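Long-range contacts in Phosphoglucomutase/phosphomannomutase family protein (Burkholderia thailandensis, PDB 3UW2), which probably moves a phosphate group between positions of a phosphosugar, as a metal-dependent member of the phosphohexose mutase family: residues 32-37 with 135-141; 51-55 with 164-168; 64-70 with 123-129; 300-305 with 342-348. One frame throughout, in Å; residues are numbered along the deposited sequence.

Contacts 1, 2 and 3 lie together in the first alpha/beta/alpha domain; contact 4 lies in the third. Contacts 1 and 3 share one sheet. Their centres are 11 Å apart, and strand 136-143 pairs with strand 124-127, Lys140 O lying 2.8 Å from Val126 N. Helix 43-59 carries half of contact 2 and joins all three: Phe53 CD1 is 3.5 Å from Ile125 CD1 of contact 3, and Phe53 CE2 is 3.8 Å from Met141 CB of contact 1. The bound zinc ion lies about 3 Å from the side chain of Lys140, about 6 Å from that of Thr128 and about 10 Å from that of Glu347 in contact 4.

Contact 1 of 4, residues 32-37 with 135-141; sequences DIRGVI and DYNGFKM. With PO4 (phosphate ion), chain B.
Ile33 and Phe139 form a hydrogen-bonded antiparallel pair, and five backbone bonds join the two strands in all. Phe139 N reaches Ile33 O at 2.7 Å, and Ile33 N returns a longer bond to Phe139 O. Gly35 and Asn137 repeat the pattern. Ile37 N closes the ladder on Asp135 O at 2.9 Å. Between these pairs the backbones of Arg34 and Gly138 come close, with their CA atoms 4.0 Å apart.

The apolar contacts fall on both faces. On the face of Ile33 and Phe139, Ile33 CG2 meets the ring edge of Phe139 at CD2, 3.7 Å away. Ile33 CD1 touches Met141 CE at 3.8 Å, the two side chains crossing at about a right angle. The Met141 chain turns at its last torsion (chi3 -68°), which brings the methyl round to Ile33. On the other face Val36 CG2 makes a CH-pi contact over the Tyr136 ring, 3.8 Å from its centroid and offset toward the rim.

The charged groups gather on the Arg34 side. Arg34 NH1 makes a salt bridge to Asp32 OD1 at 2.7 Å. Lys140 runs out extended beside Asp32, and its NZ donates to phosphate O4 at 2.7 Å. The same NZ makes salt bridges to the zinc ligands Asp266 and Asp268, so one ammonium group serves the phosphate, probably from the crystallisation liquor, and two metal-site carboxylates.

The pair belongs to the mixed sheet of the first alpha/beta/alpha domain, where strand 124-127 flanks strand 136-143 on its other edge. Helix 43-59 packs on Ile33, Phe139 and Met141, and helix 151-161 also touches Met141.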
loop_
_atom_site.group_PDB
_atom_site.type_symbol
_atom_site.label_atom_id
_atom_site.label_comp_id
_atom_site.label_asym_id
_atom_site.label_seq_id
_atom_site.Cartn_x
_atom_site.Cartn_y
_atom_site.Cartn_z
ATOM N N ASP A 32 2.749 10.806 -4.023
ATOM C CA ASP A 32 4.023 10.454 -4.614
ATOM C C ASP A 32 4.250 11.246 -5.847
ATOM O O ASP A 32 3.521 12.195 -6.117
ATOM C CB ASP A 32 4.183 8.937 -4.909
ATOM C CG ASP A 32 3.010 8.326 -5.592
ATOM O OD1 ASP A 32 2.313 8.963 -6.434
ATOM O OD2 ASP A 32 2.818 7.144 -5.289
ATOM N N ILE A 33 5.294 10.866 -6.577
ATOM C CA ILE A 33 5.598 11.460 -7.875
ATOM C C ILE A 33 5.600 10.293 -8.856
ATOM O O ILE A 33 6.176 9.253 -8.566
ATOM C CB ILE A 33 7.005 12.176 -7.848
ATOM C CG1 ILE A 33 7.002 13.441 -6.983
ATOM C CG2 ILE A 33 7.470 12.554 -9.266
ATOM C CD1 ILE A 33 8.475 13.957 -6.690
ATOM N N ARG A 34 4.914 10.454 -9.987
ATOM C CA ARG A 34 4.766 9.392 -10.990
ATOM C C ARG A 34 4.772 10.025 -12.382
ATOM O O ARG A 34 4.117 11.051 -12.566
ATOM C CB ARG A 34 3.413 8.674 -10.812
ATOM C CG ARG A 34 3.346 7.880 -9.537
ATOM C CD ARG A 34 2.225 6.841 -9.575
ATOM N NE ARG A 34 0.941 7.521 -9.541
ATOM C CZ ARG A 34 0.205 7.636 -8.447
ATOM N NH1 ARG A 34 0.628 7.078 -7.316
ATOM N NH2 ARG A 34 -0.954 8.283 -8.484
ATOM N N GLY A 35 5.435 9.386 -13.358
ATOM C CA GLY A 35 5.596 9.910 -14.684
ATOM C C GLY A 35 5.939 8.792 -15.655
ATOM O O GLY A 35 6.073 7.616 -15.267
ATOM N N VAL A 36 6.036 9.132 -16.931
ATOM C CA VAL A 36 6.246 8.123 -17.992
ATOM C C VAL A 36 7.589 8.481 -18.665
ATOM O O VAL A 36 7.780 9.597 -19.160
ATOM C CB VAL A 36 5.115 8.119 -19.033
ATOM C CG1 VAL A 36 5.434 7.130 -20.172
ATOM C CG2 VAL A 36 3.739 7.825 -18.408
ATOM N N ILE A 37 8.515 7.529 -18.659
ATOM C CA ILE A 37 9.827 7.669 -19.266
ATOM C C ILE A 37 9.712 8.211 -20.676
ATOM O O ILE A 37 8.845 7.784 -21.442
ATOM C CB ILE A 37 10.514 6.296 -19.368
ATOM C CG1 ILE A 37 10.669 5.673 -17.981
ATOM C CG2 ILE A 37 11.831 6.409 -20.119
ATOM C CD1 ILE A 37 11.459 6.459 -16.961
ATOM N N ASP A 135 6.800 1.323 -18.752
ATOM C CA ASP A 135 7.344 2.647 -19.079
ATOM C C ASP A 135 7.041 3.699 -17.986
ATOM O O ASP A 135 7.440 4.864 -18.115
ATOM C CB ASP A 135 6.864 3.132 -20.486
ATOM C CG ASP A 135 5.350 2.993 -20.706
ATOM O OD1 ASP A 135 4.661 2.258 -19.950
ATOM O OD2 ASP A 135 4.840 3.594 -21.690
ATOM N N TYR A 136 6.318 3.289 -16.933
ATOM C CA TYR A 136 6.037 4.163 -15.804
ATOM C C TYR A 136 7.069 3.990 -14.761
ATOM O O TYR A 136 7.619 2.892 -14.555
ATOM C CB TYR A 136 4.717 3.816 -15.132
ATOM C CG TYR A 136 3.528 4.215 -15.969
ATOM C CD1 TYR A 136 3.266 3.569 -17.149
ATOM C CD2 TYR A 136 2.710 5.283 -15.591
ATOM C CE1 TYR A 136 2.175 3.931 -17.935
ATOM C CE2 TYR A 136 1.621 5.660 -16.364
ATOM C CZ TYR A 136 1.364 4.977 -17.530
ATOM O OH TYR A 136 0.304 5.355 -18.332
ATOM N N ASN A 137 7.297 5.079 -14.071
ATOM C CA ASN A 137 8.149 5.042 -12.917
ATOM C C ASN A 137 7.814 6.222 -11.961
ATOM O O ASN A 137 6.885 6.997 -12.212
ATOM C CB ASN A 137 9.626 4.962 -13.328
ATOM C CG ASN A 137 10.462 4.143 -12.317
ATOM O OD1 ASN A 137 10.147 4.094 -11.133
ATOM N ND2 ASN A 137 11.489 3.503 -12.776
ATOM N N GLY A 138 8.556 6.380 -10.878
ATOM C CA GLY A 138 8.061 7.338 -9.881
ATOM C C GLY A 138 8.887 7.323 -8.664
ATOM O O GLY A 138 9.966 6.641 -8.643
ATOM N N PHE A 139 8.438 8.054 -7.634
ATOM C CA PHE A 139 9.248 8.141 -6.405
ATOM C C PHE A 139 8.322 8.125 -5.192
ATOM O O PHE A 139 7.336 8.895 -5.138
ATOM C CB PHE A 139 10.066 9.440 -6.409
ATOM C CG PHE A 139 10.906 9.631 -7.681
ATOM C CD1 PHE A 139 12.236 9.288 -7.698
ATOM C CD2 PHE A 139 10.321 10.195 -8.858
ATOM C CE1 PHE A 139 13.002 9.453 -8.855
ATOM C CE2 PHE A 139 11.071 10.368 -10.016
ATOM C CZ PHE A 139 12.440 9.988 -10.016
ATOM N N LYS A 140 8.633 7.261 -4.245
ATOM C CA LYS A 140 7.911 7.167 -2.982
ATOM C C LYS A 140 8.868 7.745 -1.950
ATOM O O LYS A 140 10.011 7.323 -1.937
ATOM C CB LYS A 140 7.529 5.683 -2.718
ATOM C CG LYS A 140 6.357 5.212 -3.631
ATOM C CD LYS A 140 5.769 3.829 -3.237
ATOM C CE LYS A 140 4.526 3.524 -4.060
ATOM N NZ LYS A 140 4.183 2.082 -4.093
ATOM N N MET A 141 8.425 8.734 -1.137
ATOM C CA MET A 141 9.352 9.562 -0.362
ATOM C C MET A 141 9.049 9.569 1.133
ATOM O O MET A 141 7.909 9.833 1.533
ATOM C CB MET A 141 9.286 10.975 -0.875
ATOM C CG MET A 141 9.883 11.095 -2.305
ATOM S SD MET A 141 9.423 12.649 -3.098
ATOM C CE MET A 141 7.664 12.428 -3.349
HETATM P P PO4 B . 1.528 1.307 -6.083
HETATM O O2 PO4 B . 1.450 0.403 -4.857
HETATM O O3 PO4 B . 0.206 1.304 -6.814
HETATM O O4 PO4 B . 2.132 2.648 -5.813
#

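Contact 2 of 4, residues 51-55 with 164-168; sequences RAFGS and RFETG
Arg51 lays its side chain across Phe165 and grips the backbone beyond it. Its CG starts anti to the backbone N (chi1 -171°), and the chain then bends at chi2 (78°). CG thereby sits over the ring face, 3.5 Å from the centroid, in a CH-pi contact. The guanidinium goes on past the ring, with Phe165 CB over one of its faces. It holds Glu166 O side-on with two nitrogens, NE at 2.9 Å and NH1 at 3.0 Å. Both bonds lie close to the guanidinium plane. NE comes nearly straight along the carbonyl bond, whereas NH1 comes from above the carbonyl plane. NH1 also makes a weak bond to Thr167 OG1.

Ala52 follows with a looser contact, CB to Phe165 CE1 at 4.2 Å.

Next, Ser55 OG accepts from Glu166 N at 2.9 Å and donates to Arg51 O one turn back. The hydroxyl lies at the edge of the Phe165 ring, near its plane.

Within the first alpha/beta/alpha domain, away from the metal site, the contact ties residues 164-168, in the loop between helix 151-161 and strand 172-174, to helix 43-59. Helix 151-161 packs on Ala52 and Ser55, while Ala88 of helix 75-88 touches Arg51.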
loop_
_atom_site.group_PDB
_atom_site.type_symbol
_atom_site.label_atom_id
_atom_site.label_comp_id
_atom_site.label_asym_id
_atom_site.label_seq_id
_atom_site.Cartn_x
_atom_site.Cartn_y
_atom_site.Cartn_z
ATOM N N ARG A 51 17.611 16.948 -5.926
ATOM C CA ARG A 51 18.081 18.232 -5.430
ATOM C C ARG A 51 16.992 18.906 -4.553
ATOM O O ARG A 51 17.290 19.414 -3.530
ATOM C CB ARG A 51 18.448 19.097 -6.643
ATOM C CG ARG A 51 19.154 20.379 -6.291
ATOM C CD ARG A 51 20.608 20.146 -5.980
ATOM N NE ARG A 51 21.224 21.393 -5.535
ATOM C CZ ARG A 51 21.729 22.318 -6.340
ATOM N NH1 ARG A 51 22.282 23.443 -5.847
ATOM N NH2 ARG A 51 21.720 22.104 -7.643
ATOM N N ALA A 52 15.720 18.917 -4.983
ATOM C CA ALA A 52 14.636 19.519 -4.217
ATOM C C ALA A 52 14.434 18.799 -2.864
ATOM O O ALA A 52 14.306 19.424 -1.825
ATOM C CB ALA A 52 13.319 19.479 -5.044
ATOM N N PHE A 53 14.366 17.480 -2.894
ATOM C CA PHE A 53 14.153 16.703 -1.683
ATOM C C PHE A 53 15.376 16.838 -0.746
ATOM O O PHE A 53 15.212 17.069 0.460
ATOM C CB PHE A 53 13.902 15.217 -2.042
ATOM C CG PHE A 53 13.530 14.355 -0.860
ATOM C CD1 PHE A 53 14.532 13.805 -0.042
ATOM C CD2 PHE A 53 12.205 14.142 -0.525
ATOM C CE1 PHE A 53 14.193 12.978 1.012
ATOM C CE2 PHE A 53 11.847 13.339 0.579
ATOM C CZ PHE A 53 12.839 12.754 1.344
ATOM N N GLY A 54 16.589 16.746 -1.288
ATOM C CA GLY A 54 17.795 16.909 -0.444
ATOM C C GLY A 54 17.848 18.276 0.251
ATOM O O GLY A 54 18.349 18.416 1.422
ATOM N N SER A 55 17.310 19.283 -0.445
ATOM C CA SER A 55 17.233 20.642 0.076
ATOM C C SER A 55 16.265 20.687 1.267
ATOM O O SER A 55 16.533 21.384 2.263
ATOM C CB SER A 55 16.688 21.610 -0.979
ATOM O OG SER A 55 17.576 21.768 -2.071
ATOM N N ARG A 164 15.133 26.960 -6.114
ATOM C CA ARG A 164 15.433 27.276 -4.708
ATOM C C ARG A 164 16.007 26.017 -4.049
ATOM O O ARG A 164 15.262 25.163 -3.500
ATOM C CB ARG A 164 14.166 27.724 -3.995
ATOM C CG ARG A 164 14.386 28.276 -2.601
ATOM C CD ARG A 164 13.060 28.788 -2.036
ATOM N NE ARG A 164 12.112 27.710 -1.706
ATOM C CZ ARG A 164 12.109 27.058 -0.537
ATOM N NH1 ARG A 164 12.999 27.382 0.416
ATOM N NH2 ARG A 164 11.224 26.093 -0.301
ATOM N N PHE A 165 17.332 25.931 -4.057
ATOM C CA PHE A 165 18.032 24.711 -3.651
ATOM C C PHE A 165 19.153 25.011 -2.676
ATOM O O PHE A 165 19.805 26.080 -2.773
ATOM C CB PHE A 165 18.725 24.019 -4.847
ATOM C CG PHE A 165 17.817 23.567 -5.959
ATOM C CD1 PHE A 165 16.717 22.740 -5.703
ATOM C CD2 PHE A 165 18.114 23.911 -7.299
ATOM C CE1 PHE A 165 15.892 22.328 -6.745
ATOM C CE2 PHE A 165 17.325 23.445 -8.345
ATOM C CZ PHE A 165 16.225 22.632 -8.068
ATOM N N GLU A 166 19.409 24.055 -1.771
ATOM C CA GLU A 166 20.651 24.022 -1.048
ATOM C C GLU A 166 21.756 23.460 -1.953
ATOM O O GLU A 166 21.469 22.828 -3.010
ATOM C CB GLU A 166 20.506 23.208 0.236
ATOM C CG GLU A 166 19.378 23.702 1.117
ATOM C CD GLU A 166 19.691 25.045 1.763
ATOM O OE1 GLU A 166 20.890 25.378 1.977
ATOM O OE2 GLU A 166 18.726 25.804 2.015
ATOM N N THR A 167 23.000 23.664 -1.513
ATOM C CA THR A 167 24.205 23.314 -2.262
ATOM C C THR A 167 25.204 22.614 -1.325
ATOM O O THR A 167 25.387 22.998 -0.168
ATOM C CB THR A 167 24.846 24.586 -2.844
ATOM O OG1 THR A 167 23.986 25.093 -3.879
ATOM C CG2 THR A 167 26.230 24.280 -3.447
ATOM N N GLY A 168 25.816 21.546 -1.801
ATOM C CA GLY A 168 26.895 20.923 -1.052
ATOM C C GLY A 168 27.424 19.799 -1.926
ATOM O O GLY A 168 27.196 19.755 -3.155
#

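Contact 3 of 4, residues 64-70 with 123-129; sequences AVVVARD and SCIVVTG. With EDO (1,2-ethanediol), chain C.
Asp70 turns its carboxylate toward Thr128 because CG stands between its backbone N and carbonyl carbon (chi1 65°). Thr128 answers with OG1 opposite its own backbone N (chi1 171°). The two side chains cross at about a right angle. Thr128 OG1 donates to Asp70 OD2 at 2.8 Å, from above the carboxylate plane. Gly129 N adds a weak bond to the same oxygen. Arg72 makes a salt bridge to OD2 as well, so several donors converge on it.

Five backbone bonds join the strands below this end. Val66 N and Ile125 N open the ladder, on Ser123 O and Val66 O. Ala68 N follows on Ile125 O at 3.1 Å, then Val127 N on Ala68 O at 2.7 Å. Asp70 N closes it on Val127 O. A water donates to both that oxygen and Asp70 OD1.

Small apolar groups fill the strand faces. Val66 CB lies 3.7 Å from Cys124 CB, with Ala68 and Val126 further along that face. Val65 CG1 meets Ile125 CG1 at 4.2 Å.

Helices 43-59 and 75-88 pack on one face, and helix 101-107 on the other. The parallel pair lies within the sheet of an alpha/beta/alpha domain. At its C-terminal end, Thr128 touches the zinc ligand Asp266, consistent with the active-site cleft of phosphohexose mutases.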
loop_
_atom_site.group_PDB
_atom_site.type_symbol
_atom_site.label_atom_id
_atom_site.label_comp_id
_atom_site.label_asym_id
_atom_site.label_seq_id
_atom_site.Cartn_x
_atom_site.Cartn_y
_atom_site.Cartn_z
ATOM N N ALA A 64 21.239 13.019 5.338
ATOM C CA ALA A 64 21.394 11.759 4.648
ATOM C C ALA A 64 20.042 11.229 4.184
ATOM O O ALA A 64 19.048 11.475 4.817
ATOM C CB ALA A 64 22.089 10.715 5.511
ATOM N N VAL A 65 20.058 10.460 3.094
ATOM C CA VAL A 65 18.875 9.872 2.545
ATOM C C VAL A 65 19.250 8.494 1.995
ATOM O O VAL A 65 20.265 8.346 1.256
ATOM C CB VAL A 65 18.316 10.723 1.366
ATOM C CG1 VAL A 65 17.108 9.997 0.766
ATOM C CG2 VAL A 65 17.803 12.082 1.883
ATOM N N VAL A 66 18.433 7.491 2.316
ATOM C CA VAL A 66 18.540 6.177 1.692
ATOM C C VAL A 66 17.854 6.221 0.322
ATOM O O VAL A 66 16.738 6.800 0.195
ATOM C CB VAL A 66 17.751 5.162 2.567
ATOM C CG1 VAL A 66 17.591 3.791 1.899
ATOM C CG2 VAL A 66 18.468 4.964 3.875
ATOM N N VAL A 67 18.445 5.592 -0.703
ATOM C CA VAL A 67 17.717 5.458 -1.981
ATOM C C VAL A 67 17.607 3.980 -2.380
ATOM O O VAL A 67 18.418 3.200 -1.978
ATOM C CB VAL A 67 18.349 6.243 -3.161
ATOM C CG1 VAL A 67 18.388 7.730 -2.852
ATOM C CG2 VAL A 67 19.739 5.709 -3.484
ATOM N N ALA A 68 16.556 3.601 -3.121
ATOM C CA ALA A 68 16.359 2.230 -3.527
ATOM C C ALA A 68 15.549 2.293 -4.823
ATOM O O ALA A 68 14.994 3.357 -5.167
ATOM C CB ALA A 68 15.567 1.455 -2.424
ATOM N N ARG A 69 15.483 1.163 -5.514
ATOM C CA ARG A 69 14.706 1.095 -6.748
ATOM C C ARG A 69 14.002 -0.239 -6.871
ATOM O O ARG A 69 14.436 -1.245 -6.255
ATOM C CB ARG A 69 15.640 1.371 -7.969
ATOM C CG ARG A 69 16.760 0.325 -8.102
ATOM C CD ARG A 69 17.440 0.531 -9.468
ATOM N NE ARG A 69 18.478 -0.451 -9.710
ATOM C CZ ARG A 69 18.334 -1.641 -10.325
ATOM N NH1 ARG A 69 17.140 -2.126 -10.800
ATOM N NH2 ARG A 69 19.431 -2.364 -10.473
ATOM N N ASP A 70 12.934 -0.290 -7.695
ATOM C CA ASP A 70 12.361 -1.587 -8.016
ATOM C C ASP A 70 13.064 -2.152 -9.262
ATOM O O ASP A 70 14.153 -1.697 -9.582
ATOM C CB ASP A 70 10.849 -1.487 -8.239
ATOM C CG ASP A 70 10.467 -0.655 -9.445
ATOM O OD1 ASP A 70 11.353 -0.259 -10.285
ATOM O OD2 ASP A 70 9.205 -0.481 -9.650
ATOM N N SER A 123 15.439 9.330 6.315
ATOM C CA SER A 123 14.637 9.704 5.103
ATOM C C SER A 123 14.959 8.711 3.972
ATOM O O SER A 123 16.044 8.161 3.961
ATOM C CB SER A 123 14.999 11.132 4.671
ATOM O OG SER A 123 14.740 12.019 5.749
ATOM N N CYS A 124 14.036 8.443 3.041
ATOM C CA CYS A 124 14.387 7.566 1.903
ATOM C C CYS A 124 13.572 7.916 0.735
ATOM O O CYS A 124 12.463 8.468 0.903
ATOM C CB CYS A 124 14.159 6.078 2.181
ATOM S SG CYS A 124 12.444 5.635 2.566
ATOM N N ILE A 125 14.066 7.550 -0.435
ATOM C CA ILE A 125 13.257 7.702 -1.629
ATOM C C ILE A 125 13.382 6.372 -2.382
ATOM O O ILE A 125 14.473 5.882 -2.583
ATOM C CB ILE A 125 13.780 8.835 -2.524
ATOM C CG1 ILE A 125 13.718 10.161 -1.775
ATOM C CG2 ILE A 125 12.948 8.906 -3.802
ATOM C CD1 ILE A 125 14.496 11.274 -2.501
ATOM N N VAL A 126 12.265 5.787 -2.762
ATOM C CA VAL A 126 12.299 4.562 -3.508
ATOM C C VAL A 126 11.886 4.925 -4.926
ATOM O O VAL A 126 10.828 5.556 -5.141
ATOM C CB VAL A 126 11.415 3.445 -2.874
ATOM C CG1 VAL A 126 11.592 2.135 -3.692
ATOM C CG2 VAL A 126 11.834 3.169 -1.394
ATOM N N VAL A 127 12.725 4.569 -5.914
ATOM C CA VAL A 127 12.281 4.853 -7.317
ATOM C C VAL A 127 11.454 3.648 -7.800
ATOM O O VAL A 127 12.024 2.551 -8.023
ATOM C CB VAL A 127 13.559 4.990 -8.200
ATOM C CG1 VAL A 127 13.189 5.358 -9.647
ATOM C CG2 VAL A 127 14.506 6.062 -7.583
ATOM N N THR A 128 10.128 3.804 -8.016
ATOM C CA THR A 128 9.357 2.680 -8.328
ATOM C C THR A 128 8.082 3.207 -9.027
ATOM O O THR A 128 7.619 4.333 -8.761
ATOM C CB THR A 128 8.941 1.839 -7.084
ATOM O OG1 THR A 128 7.991 0.836 -7.509
ATOM C CG2 THR A 128 8.245 2.730 -6.087
ATOM N N GLY A 129 7.639 2.414 -9.977
ATOM C CA GLY A 129 6.370 2.598 -10.694
ATOM C C GLY A 129 5.298 1.656 -10.202
ATOM O O GLY A 129 4.173 1.613 -10.772
HETATM C C1 EDO C . 17.300 -3.864 -13.659
HETATM O O1 EDO C . 16.839 -4.538 -12.462
HETATM C C2 EDO C . 16.211 -3.653 -14.713
HETATM O O2 EDO C . 15.282 -4.724 -14.538
HETATM O O HOH W 1 16.819 12.656 6.872
HETATM O O HOH W 2 12.921 1.888 -10.704
#

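Contact 4 of 4, residues 300-305 with 342-348; sequences AQIIYD and APLAGEM
Strands 301-305 and 344-346 are the parallel centre of the mixed sheet in the third alpha/beta/alpha domain. Ile303 and Ala345 make the close pair, their CB atoms 3.6 Å apart. Ile303 also supplies both backbone bonds between the strands. Its N donates to Leu344 O at 3.1 Å, in the carbonyl plane, and its O accepts from Gly346 N at 3.0 Å. Past Gly346 no backbone N-H...O bond continues the ladder. Tyr304 CA makes a CA-H...O contact to Gly346 O at 3.1 Å, while Asp305 N is buried with no partner in the model.

At the start of the pair, Ala300 CB presses on the Pro343 ring, 3.5 Å from CG. Gln301 O faces Ala342 CB and Pro343 CD and is likewise buried without a polar partner. Ile302 and Ile303 point to opposite faces. Ile302 CD1 reaches Leu344 CB at 4.1 Å, and Ile303 CD1 touches Ala342 CB.

The sheet has the order 322-326, 301-305, 344-346, 352-354, and all but the last strand run parallel. Helix 330-340 lies against Ile303 and Ala345; helix 282-296 lies against Tyr304 and Leu344.

At the C-terminal end the side chain of Asp305 takes over from the backbone ladder. Its CG stands between backbone N and carbonyl carbon (chi1 73°), which carries OD1 across to Met348 N at 2.9 Å. The donor comes on the syn side, 30° out of the carboxylate plane. OD2 is bonded to Thr328 OG1. Glu347 crosses Asp305 at about a right angle, and its OE2 accepts from Gly329 N.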
loop_
_atom_site.group_PDB
_atom_site.type_symbol
_atom_site.label_atom_id
_atom_site.label_comp_id
_atom_site.label_asym_id
_atom_site.label_seq_id
_atom_site.Cartn_x
_atom_site.Cartn_y
_atom_site.Cartn_z
ATOM N N ALA A 300 -6.708 -1.969 22.338
ATOM C CA ALA A 300 -6.012 -1.173 21.274
ATOM C C ALA A 300 -6.948 -0.705 20.144
ATOM O O ALA A 300 -7.981 -1.334 19.862
ATOM C CB ALA A 300 -4.807 -1.949 20.688
ATOM N N GLN A 301 -6.591 0.405 19.519
ATOM C CA GLN A 301 -7.334 0.869 18.315
ATOM C C GLN A 301 -6.877 0.065 17.104
ATOM O O GLN A 301 -5.718 -0.296 17.040
ATOM C CB GLN A 301 -7.082 2.352 18.078
ATOM C CG GLN A 301 -7.828 3.216 19.112
ATOM C CD GLN A 301 -7.471 4.675 18.992
ATOM O OE1 GLN A 301 -6.271 5.086 19.077
ATOM N NE2 GLN A 301 -8.507 5.484 18.763
ATOM N N ILE A 302 -7.780 -0.193 16.158
ATOM C CA ILE A 302 -7.394 -0.827 14.883
ATOM C C ILE A 302 -7.917 0.114 13.827
ATOM O O ILE A 302 -9.126 0.441 13.825
ATOM C CB ILE A 302 -8.077 -2.209 14.712
ATOM C CG1 ILE A 302 -7.735 -3.154 15.892
ATOM C CG2 ILE A 302 -7.774 -2.817 13.305
ATOM C CD1 ILE A 302 -6.260 -3.525 16.033
ATOM N N ILE A 303 -7.025 0.622 12.995
ATOM C CA ILE A 303 -7.384 1.628 11.977
ATOM C C ILE A 303 -7.693 0.983 10.610
ATOM O O ILE A 303 -6.950 0.136 10.147
ATOM C CB ILE A 303 -6.244 2.671 11.808
ATOM C CG1 ILE A 303 -5.968 3.374 13.180
ATOM C CG2 ILE A 303 -6.649 3.721 10.718
ATOM C CD1 ILE A 303 -4.584 4.092 13.286
ATOM N N TYR A 304 -8.773 1.405 9.957
ATOM C CA TYR A 304 -8.984 0.984 8.603
ATOM C C TYR A 304 -9.711 2.125 7.869
ATOM O O TYR A 304 -10.134 3.092 8.503
ATOM C CB TYR A 304 -9.826 -0.293 8.584
ATOM C CG TYR A 304 -11.126 -0.184 9.384
ATOM C CD1 TYR A 304 -12.343 0.176 8.757
ATOM C CD2 TYR A 304 -11.146 -0.463 10.747
ATOM C CE1 TYR A 304 -13.527 0.247 9.470
ATOM C CE2 TYR A 304 -12.332 -0.409 11.479
ATOM C CZ TYR A 304 -13.517 -0.059 10.834
ATOM O OH TYR A 304 -14.703 -0.014 11.559
ATOM N N ASP A 305 -9.909 2.006 6.557
ATOM C CA ASP A 305 -10.415 3.148 5.792
ATOM C C ASP A 305 -11.906 2.961 5.474
ATOM O O ASP A 305 -12.472 1.881 5.666
ATOM C CB ASP A 305 -9.512 3.364 4.558
ATOM C CG ASP A 305 -9.723 2.285 3.445
ATOM O OD1 ASP A 305 -9.660 1.057 3.728
ATOM O OD2 ASP A 305 -9.972 2.697 2.277
ATOM N N ALA A 342 -1.549 3.429 17.414
ATOM C CA ALA A 342 -2.215 2.128 17.247
ATOM C C ALA A 342 -1.310 0.971 16.801
ATOM O O ALA A 342 -0.330 1.188 16.171
ATOM C CB ALA A 342 -3.430 2.243 16.340
ATOM N N PRO A 343 -1.626 -0.274 17.196
ATOM C CA PRO A 343 -0.717 -1.348 16.817
ATOM C C PRO A 343 -0.869 -1.829 15.349
ATOM O O PRO A 343 0.047 -2.471 14.857
ATOM C CB PRO A 343 -1.030 -2.460 17.842
ATOM C CG PRO A 343 -2.541 -2.292 18.013
ATOM C CD PRO A 343 -2.666 -0.754 18.130
ATOM N N LEU A 344 -1.978 -1.517 14.658
ATOM C CA LEU A 344 -2.265 -2.130 13.343
ATOM C C LEU A 344 -3.253 -1.235 12.548
ATOM O O LEU A 344 -4.182 -0.668 13.173
ATOM C CB LEU A 344 -3.037 -3.454 13.575
ATOM C CG LEU A 344 -3.423 -4.301 12.365
ATOM C CD1 LEU A 344 -2.162 -4.774 11.591
ATOM C CD2 LEU A 344 -4.283 -5.502 12.857
ATOM N N ALA A 345 -3.034 -1.093 11.236
ATOM C CA ALA A 345 -4.041 -0.446 10.282
ATOM C C ALA A 345 -4.054 -1.240 8.999
ATOM O O ALA A 345 -3.084 -1.911 8.698
ATOM C CB ALA A 345 -3.670 0.971 9.967
ATOM N N GLY A 346 -5.123 -1.145 8.213
ATOM C CA GLY A 346 -5.084 -1.753 6.897
ATOM C C GLY A 346 -6.083 -0.984 6.042
ATOM O O GLY A 346 -6.983 -0.333 6.595
ATOM N N GLU A 347 -5.894 -0.996 4.720
ATOM C CA GLU A 347 -6.854 -0.386 3.819
ATOM C C GLU A 347 -7.315 -1.383 2.801
ATOM O O GLU A 347 -6.608 -2.345 2.492
ATOM C CB GLU A 347 -6.226 0.722 3.035
ATOM C CG GLU A 347 -5.378 1.714 3.787
ATOM C CD GLU A 347 -4.589 2.500 2.755
ATOM O OE1 GLU A 347 -3.492 2.044 2.382
ATOM O OE2 GLU A 347 -5.111 3.520 2.260
ATOM N N MET A 348 -8.499 -1.136 2.263
ATOM C CA MET A 348 -9.098 -2.026 1.275
ATOM C C MET A 348 -8.111 -2.352 0.122
ATOM O O MET A 348 -7.893 -3.537 -0.208
ATOM C CB MET A 348 -10.412 -1.407 0.774
ATOM C CG MET A 348 -11.334 -2.388 0.085
ATOM S SD MET A 348 -11.441 -3.869 1.117
ATOM C CE MET A 348 -12.456 -4.837 0.008
#